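Local structure of arylsulfatase (Pseudoalteromonas sp. MB47, 7AJ0) at residues M364-Q369 and L410-K415. The protein probably hydrolyses sulfate esters of the algal polysaccharide fucoidan, acting as an exo-type, calcium-binding sulfatase that assembles as a hexamer. Sequence-based numbering, arbitrary orientation.
Sequences MISAGQ and LADNGK
I365 and L410 bring the two loops closest, their CA atoms 5.5 Å apart, while the CA atoms of S366 and D412, and of Q369 and N413, are 6.7 Å apart, a spacing bridged by side chains and water. Residues A411 to G414 form a type II beta turn, and the amide of Q369 takes the N-H of its central peptide: N413 N donates to Q369 OE1 at 2.8 Å. The bond is nearly straight at the hydrogen (164°), though the donor lies above the carbonyl plane of Q369, 39° out of it. Beyond CG the chain of Q369 is extended (chi2 -178°), which carries the amide across to the turn. Its other end turns back on its own loop, where Q369 NE2 reaches S366 O at 3.0 Å, almost in the amide plane, and also donates to water 2; these partners are consistent with this orientation of the amide and would resist its flipping. With an alanine in place of Q369, N413 N would probably lose its acceptor across the contact, and S366 O and water 2 the N-H groups that reach them. Nearby, S366 OG donates to D412 OD1 at 2.9 Å on the syn side of the carboxylate, somewhat out of its plane, and water 1 accepts from S366 N. At the apolar end L410 CD2 meets I365 CG1 at 3.9 Å, the side chains crossing at about a right angle, with M364 CB a little farther off. Helix 31-48 packs here, A37 and L41 touching L410 while K40 NZ hydrogen-bonds to both M364 O and L410 O; I365 and Q369 rest on L91 of strand 91-97. This peripheral packing ties the loop before strand 369-371, in the mixed sheet of the alkaline-phosphatase-like sulfatase fold, to the turn after helix 406-409.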
# COMPACT_ATOMS: atom_id res chain seq x y z
N MET A 364 -0.17 14.25 50.80
CA MET A 364 -1.51 13.78 50.48
C MET A 364 -1.48 12.59 49.54
O MET A 364 -2.20 11.61 49.75
CB MET A 364 -2.33 14.91 49.85
CG MET A 364 -2.67 16.05 50.78
SD MET A 364 -4.15 15.75 51.75
CE MET A 364 -3.44 15.21 53.30
N ILE A 365 -0.67 12.66 48.48
CA ILE A 365 -0.55 11.61 47.49
C ILE A 365 0.76 10.88 47.76
O ILE A 365 1.84 11.48 47.71
CB ILE A 365 -0.59 12.17 46.06
CG1 ILE A 365 -1.98 12.76 45.77
CG2 ILE A 365 -0.23 11.10 45.04
CD1 ILE A 365 -2.14 13.39 44.40
N SER A 366 0.66 9.59 48.06
CA SER A 366 1.84 8.80 48.38
C SER A 366 2.75 8.69 47.16
O SER A 366 2.29 8.62 46.01
CB SER A 366 1.44 7.41 48.87
OG SER A 366 0.71 7.50 50.08
N ALA A 367 4.05 8.67 47.42
CA ALA A 367 5.04 8.66 46.36
C ALA A 367 5.15 7.28 45.72
O ALA A 367 4.90 6.25 46.35
CB ALA A 367 6.40 9.08 46.90
N GLY A 368 5.52 7.27 44.44
CA GLY A 368 5.83 6.04 43.76
C GLY A 368 4.64 5.26 43.25
O GLY A 368 4.74 4.04 43.08
N GLN A 369 3.52 5.92 42.99
CA GLN A 369 2.34 5.25 42.48
C GLN A 369 2.30 5.34 40.96
O GLN A 369 2.48 6.42 40.38
CB GLN A 369 1.06 5.88 43.05
CG GLN A 369 0.78 5.54 44.49
CD GLN A 369 -0.51 6.16 44.96
OE1 GLN A 369 -1.60 5.64 44.70
NE2 GLN A 369 -0.41 7.29 45.65
N LEU A 410 -6.37 10.55 45.73
CA LEU A 410 -5.94 10.58 47.12
C LEU A 410 -5.95 9.21 47.79
O LEU A 410 -5.61 9.12 48.97
CB LEU A 410 -6.82 11.55 47.92
CG LEU A 410 -6.88 12.99 47.41
CD1 LEU A 410 -7.71 13.85 48.34
CD2 LEU A 410 -5.48 13.57 47.26
N ALA A 411 -6.32 8.16 47.07
CA ALA A 411 -6.30 6.81 47.60
C ALA A 411 -5.05 6.08 47.13
O ALA A 411 -4.66 6.19 45.96
CB ALA A 411 -7.54 6.03 47.17
N ASP A 412 -4.41 5.35 48.04
CA ASP A 412 -3.27 4.53 47.67
C ASP A 412 -3.70 3.45 46.69
O ASP A 412 -4.53 2.59 47.02
CB ASP A 412 -2.64 3.90 48.92
CG ASP A 412 -1.87 4.90 49.76
OD1 ASP A 412 -1.62 6.02 49.27
OD2 ASP A 412 -1.52 4.57 50.91
N ASN A 413 -3.13 3.49 45.48
CA ASN A 413 -3.47 2.54 44.42
C ASN A 413 -4.99 2.46 44.24
O ASN A 413 -5.57 1.38 44.13
CB ASN A 413 -2.88 1.17 44.72
CG ASN A 413 -1.45 1.25 45.21
OD1 ASN A 413 -0.54 1.56 44.44
ND2 ASN A 413 -1.25 0.97 46.49
N GLY A 414 -5.62 3.62 44.21
CA GLY A 414 -7.06 3.67 44.12
C GLY A 414 -7.57 3.30 42.74
O GLY A 414 -6.85 3.33 41.74
N LYS A 415 -8.84 2.94 42.70
CA LYS A 415 -9.52 2.66 41.44
C LYS A 415 -10.23 3.92 40.95
O LYS A 415 -10.71 4.74 41.74
CB LYS A 415 -10.50 1.51 41.60
CG LYS A 415 -9.81 0.19 41.92
CD LYS A 415 -10.80 -0.95 42.10
CE LYS A 415 -10.09 -2.25 42.43
NZ LYS A 415 -11.01 -3.42 42.45
O HOH W 1 -1.90 8.35 48.54
O HOH W 2 -2.75 8.46 46.08